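Guanine deaminase (Escherichia coli, PDB 6OHB) catalyses the zinc-dependent hydrolytic deamination of guanine to xanthine and ammonia, a step of purine degradation. Local coordinates at residues K72-H84 and F360-G372. Numbering follows the deposited sequence.
Sequences KLIVPGFVDTHIH and FYLATLGGAKSLG. With ZN (zinc ion), chain E.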
loop_
_atom_site.group_PDB
_atom_site.type_symbol
_atom_site.label_atom_id
_atom_site.label_comp_id
_atom_site.label_asym_id
_atom_site.label_seq_id
_atom_site.Cartn_x
_atom_site.Cartn_y
_atom_site.Cartn_z
ATOM N N LYS A 72 19.749 -3.954 14.160
ATOM C CA LYS A 72 18.557 -4.523 13.552
ATOM C C LYS A 72 17.554 -4.895 14.641
ATOM O O LYS A 72 17.839 -4.822 15.840
ATOM C CB LYS A 72 18.911 -5.758 12.717
ATOM C CG LYS A 72 20.129 -5.600 11.815
ATOM C CD LYS A 72 19.825 -4.703 10.624
ATOM C CE LYS A 72 20.761 -4.981 9.461
ATOM N NZ LYS A 72 22.164 -4.564 9.732
ATOM N N LEU A 73 16.366 -5.304 14.210
ATOM C CA LEU A 73 15.327 -5.774 15.114
ATOM C C LEU A 73 14.936 -7.197 14.741
ATOM O O LEU A 73 14.589 -7.467 13.592
ATOM C CB LEU A 73 14.116 -4.840 15.068
ATOM C CG LEU A 73 13.312 -4.696 16.360
ATOM C CD1 LEU A 73 13.972 -3.682 17.294
ATOM C CD2 LEU A 73 11.891 -4.274 16.019
ATOM N N ILE A 74 14.951 -8.101 15.713
ATOM C CA ILE A 74 14.721 -9.520 15.478
ATOM C C ILE A 74 13.341 -9.866 16.014
ATOM O O ILE A 74 13.036 -9.624 17.194
ATOM C CB ILE A 74 15.810 -10.387 16.128
ATOM C CG1 ILE A 74 17.191 -9.918 15.674
ATOM C CG2 ILE A 74 15.600 -11.856 15.791
ATOM C CD1 ILE A 74 18.337 -10.746 16.259
ATOM N N VAL A 75 12.514 -10.428 15.137
ATOM C CA VAL A 75 11.124 -10.751 15.447
ATOM C C VAL A 75 10.886 -12.212 15.097
ATOM O O VAL A 75 11.634 -12.805 14.304
ATOM C CB VAL A 75 10.146 -9.832 14.677
ATOM C CG1 VAL A 75 10.441 -8.386 14.988
ATOM C CG2 VAL A 75 10.253 -10.079 13.175
ATOM N N PRO A 76 9.868 -12.834 15.684
ATOM C CA PRO A 76 9.508 -14.187 15.253
ATOM C C PRO A 76 9.019 -14.167 13.813
ATOM O O PRO A 76 8.504 -13.159 13.327
ATOM C CB PRO A 76 8.390 -14.589 16.223
ATOM C CG PRO A 76 8.515 -13.649 17.377
ATOM C CD PRO A 76 9.036 -12.372 16.808
ATOM N N GLY A 77 9.202 -15.294 13.127
ATOM C CA GLY A 77 8.789 -15.379 11.735
ATOM C C GLY A 77 7.308 -15.088 11.574
ATOM O O GLY A 77 6.485 -15.444 12.422
ATOM N N PHE A 78 6.969 -14.390 10.491
ATOM C CA PHE A 78 5.575 -14.055 10.238
ATOM C C PHE A 78 4.774 -15.281 9.809
ATOM O O PHE A 78 5.291 -16.206 9.166
ATOM C CB PHE A 78 5.471 -12.955 9.179
ATOM C CG PHE A 78 6.179 -11.689 9.564
ATOM C CD1 PHE A 78 6.005 -11.139 10.825
ATOM C CD2 PHE A 78 7.036 -11.060 8.675
ATOM C CE1 PHE A 78 6.660 -9.981 11.191
ATOM C CE2 PHE A 78 7.697 -9.898 9.036
ATOM C CZ PHE A 78 7.507 -9.359 10.298
ATOM N N VAL A 79 3.481 -15.242 10.136
ATOM C CA VAL A 79 2.547 -16.341 9.918
ATOM C C VAL A 79 1.461 -15.845 8.968
ATOM O O VAL A 79 0.654 -14.976 9.331
ATOM C CB VAL A 79 1.938 -16.839 11.234
ATOM C CG1 VAL A 79 0.969 -17.980 10.966
ATOM C CG2 VAL A 79 3.045 -17.270 12.204
ATOM N N ASP A 80 1.427 -16.415 7.763
ATOM C CA ASP A 80 0.490 -16.041 6.707
ATOM C C ASP A 80 -0.611 -17.096 6.646
ATOM O O ASP A 80 -0.376 -18.216 6.183
ATOM C CB ASP A 80 1.230 -15.944 5.374
ATOM C CG ASP A 80 0.435 -15.212 4.305
ATOM O OD1 ASP A 80 -0.816 -15.211 4.364
ATOM O OD2 ASP A 80 1.077 -14.644 3.395
ATOM N N THR A 81 -1.824 -16.729 7.062
ATOM C CA THR A 81 -2.866 -17.729 7.281
ATOM C C THR A 81 -3.763 -18.000 6.072
ATOM O O THR A 81 -4.673 -18.828 6.189
ATOM C CB THR A 81 -3.741 -17.335 8.476
ATOM O OG1 THR A 81 -4.383 -16.078 8.224
ATOM C CG2 THR A 81 -2.905 -17.246 9.753
ATOM N N HIS A 82 -3.529 -17.367 4.921
ATOM C CA HIS A 82 -4.262 -17.724 3.701
ATOM C C HIS A 82 -3.504 -17.174 2.500
ATOM O O HIS A 82 -3.415 -15.954 2.329
ATOM C CB HIS A 82 -5.699 -17.199 3.727
ATOM C CG HIS A 82 -6.484 -17.516 2.490
ATOM N ND1 HIS A 82 -6.925 -18.787 2.190
ATOM C CD2 HIS A 82 -6.898 -16.726 1.470
ATOM C CE1 HIS A 82 -7.582 -18.766 1.044
ATOM N NE2 HIS A 82 -7.582 -17.527 0.587
ATOM N N ILE A 83 -2.972 -18.067 1.673
ATOM C CA ILE A 83 -2.239 -17.672 0.477
ATOM C C ILE A 83 -2.387 -18.786 -0.552
ATOM O O ILE A 83 -2.428 -19.969 -0.201
ATOM C CB ILE A 83 -0.764 -17.352 0.816
ATOM C CG1 ILE A 83 -0.001 -16.894 -0.429
ATOM C CG2 ILE A 83 -0.083 -18.537 1.503
ATOM C CD1 ILE A 83 1.383 -16.347 -0.127
ATOM N N HIS A 84 -2.508 -18.402 -1.822
ATOM C CA HIS A 84 -2.689 -19.336 -2.932
ATOM C C HIS A 84 -1.345 -19.503 -3.652
ATOM O O HIS A 84 -0.836 -18.553 -4.255
ATOM C CB HIS A 84 -3.782 -18.842 -3.890
ATOM C CG HIS A 84 -5.167 -18.765 -3.298
ATOM N ND1 HIS A 84 -6.157 -19.680 -3.594
ATOM C CD2 HIS A 84 -5.747 -17.843 -2.494
ATOM C CE1 HIS A 84 -7.272 -19.347 -2.968
ATOM N NE2 HIS A 84 -7.046 -18.242 -2.287
ATOM N N PHE A 360 1.378 -6.305 15.398
ATOM C CA PHE A 360 2.515 -7.198 15.597
ATOM C C PHE A 360 2.058 -8.544 16.152
ATOM O O PHE A 360 2.545 -9.599 15.731
ATOM C CB PHE A 360 3.536 -6.533 16.523
ATOM C CG PHE A 360 4.731 -7.391 16.836
ATOM C CD1 PHE A 360 5.779 -7.496 15.937
ATOM C CD2 PHE A 360 4.816 -8.075 18.040
ATOM C CE1 PHE A 360 6.888 -8.281 16.224
ATOM C CE2 PHE A 360 5.921 -8.862 18.334
ATOM C CZ PHE A 360 6.958 -8.964 17.422
ATOM N N TYR A 361 1.097 -8.527 17.077
ATOM C CA TYR A 361 0.589 -9.765 17.652
ATOM C C TYR A 361 -0.069 -10.636 16.592
ATOM O O TYR A 361 0.225 -11.834 16.483
ATOM C CB TYR A 361 -0.395 -9.435 18.772
ATOM C CG TYR A 361 -1.050 -10.634 19.403
ATOM C CD1 TYR A 361 -0.366 -11.420 20.329
ATOM C CD2 TYR A 361 -2.360 -10.974 19.091
ATOM C CE1 TYR A 361 -0.968 -12.516 20.916
ATOM C CE2 TYR A 361 -2.970 -12.065 19.671
ATOM C CZ TYR A 361 -2.271 -12.836 20.584
ATOM O OH TYR A 361 -2.879 -13.925 21.165
ATOM N N LEU A 362 -0.956 -10.047 15.787
ATOM C CA LEU A 362 -1.628 -10.824 14.750
ATOM C C LEU A 362 -0.639 -11.348 13.721
ATOM O O LEU A 362 -0.866 -12.410 13.130
ATOM C CB LEU A 362 -2.704 -9.976 14.073
ATOM C CG LEU A 362 -3.921 -9.630 14.934
ATOM C CD1 LEU A 362 -4.829 -8.646 14.209
ATOM C CD2 LEU A 362 -4.680 -10.887 15.305
ATOM N N ALA A 363 0.469 -10.630 13.502
ATOM C CA ALA A 363 1.454 -11.084 12.526
ATOM C C ALA A 363 2.269 -12.270 13.032
ATOM O O ALA A 363 2.766 -13.061 12.224
ATOM C CB ALA A 363 2.384 -9.934 12.139
ATOM N N THR A 364 2.405 -12.431 14.350
ATOM C CA THR A 364 3.273 -13.488 14.865
ATOM C C THR A 364 2.501 -14.494 15.710
ATOM O O THR A 364 1.954 -15.463 15.173
ATOM C CB THR A 364 4.421 -12.899 15.688
ATOM O OG1 THR A 364 3.890 -12.129 16.777
ATOM C CG2 THR A 364 5.296 -12.006 14.823
ATOM N N LEU A 365 2.443 -14.271 17.027
ATOM C CA LEU A 365 1.883 -15.286 17.920
ATOM C C LEU A 365 0.381 -15.441 17.726
ATOM O O LEU A 365 -0.143 -16.556 17.798
ATOM C CB LEU A 365 2.197 -14.943 19.376
ATOM C CG LEU A 365 1.795 -15.982 20.427
ATOM C CD1 LEU A 365 2.473 -17.325 20.175
ATOM C CD2 LEU A 365 2.102 -15.472 21.825
ATOM N N GLY A 366 -0.330 -14.340 17.478
ATOM C CA GLY A 366 -1.754 -14.442 17.193
ATOM C C GLY A 366 -2.043 -15.259 15.945
ATOM O O GLY A 366 -3.001 -16.040 15.904
ATOM N N GLY A 367 -1.223 -15.093 14.908
ATOM C CA GLY A 367 -1.408 -15.898 13.712
ATOM C C GLY A 367 -1.164 -17.372 13.974
ATOM O O GLY A 367 -1.971 -18.225 13.593
ATOM N N ALA A 368 -0.062 -17.686 14.666
ATOM C CA ALA A 368 0.211 -19.071 15.050
ATOM C C ALA A 368 -0.942 -19.647 15.858
ATOM O O ALA A 368 -1.321 -20.810 15.672
ATOM C CB ALA A 368 1.520 -19.157 15.839
ATOM N N LYS A 369 -1.511 -18.843 16.758
ATOM C CA LYS A 369 -2.647 -19.282 17.562
ATOM C C LYS A 369 -3.860 -19.598 16.695
ATOM O O LYS A 369 -4.553 -20.596 16.930
ATOM C CB LYS A 369 -2.992 -18.207 18.591
ATOM C CG LYS A 369 -4.297 -18.438 19.318
ATOM C CD LYS A 369 -4.121 -19.394 20.464
ATOM C CE LYS A 369 -5.304 -19.302 21.413
ATOM N NZ LYS A 369 -5.724 -17.881 21.610
ATOM N N SER A 370 -4.142 -18.754 15.693
ATOM C CA SER A 370 -5.262 -19.041 14.801
ATOM C C SER A 370 -5.042 -20.339 14.036
ATOM O O SER A 370 -6.007 -21.042 13.715
ATOM C CB SER A 370 -5.491 -17.880 13.827
ATOM O OG SER A 370 -4.665 -17.998 12.679
ATOM N N LEU A 371 -3.788 -20.686 13.757
ATOM C CA LEU A 371 -3.466 -21.950 13.109
ATOM C C LEU A 371 -3.268 -23.090 14.104
ATOM O O LEU A 371 -2.976 -24.213 13.682
ATOM C CB LEU A 371 -2.215 -21.792 12.239
ATOM C CG LEU A 371 -2.369 -20.781 11.096
ATOM C CD1 LEU A 371 -1.173 -20.826 10.154
ATOM C CD2 LEU A 371 -3.675 -21.012 10.337
ATOM N N GLY A 372 -3.398 -22.825 15.404
ATOM C CA GLY A 372 -3.167 -23.848 16.410
ATOM C C GLY A 372 -1.726 -24.296 16.529
ATOM O O GLY A 372 -1.472 -25.459 16.862
HETATM ZN ZN ZN E . -8.152 -17.068 -1.283
HETATM O O HOH W 1 -1.294 -13.954 10.996
HETATM O O HOH W 2 -6.254 -17.067 10.586
#
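V79 sits over the break between helices 356-363 and 365-370 and buries more surface in this contact than any other residue. Its CG1, anti to the backbone N (chi1 180°), reaches over the backbone of G367 and slides past L371, meeting CD1 at 3.7 Å; CG2 lies against T364 O. With no side chain on G367, where a CB would point at V79, the axes of strand 78-84 and helix 365-370 approach to 7.4 Å, at 41°. Further along, T81 turns CG2 onto the branch of L371, 3.8 Å from its CG. Toward the other end, F78 brings CD1 to A363 CB, with T364 CG2 near the plane at the ring edge, while F360 receives V75 CG1 at its own edge and P76 CD comes against its CZ.

One direct hydrogen bond joins the backbones: V79 N donates to A363 O at 3.1 Å. Water extends this link, donating to both V79 O and L362 O. A second water donates to S370 OG and reaches T81 OG1 weakly; S370 OG in turn donates to G367 O at 2.9 Å, on a lone pair.

Strand 73-84 ends at the zinc ion, bound by H82 and H84 with H237 and D327; H82 and H84 form the His-X-His motif at the end of the first strand of the amidohydrolase TIM barrel. Strands 14-18 and 388-391 flank its beginning, 135-141 pairs alongside, and L371 also touches L139.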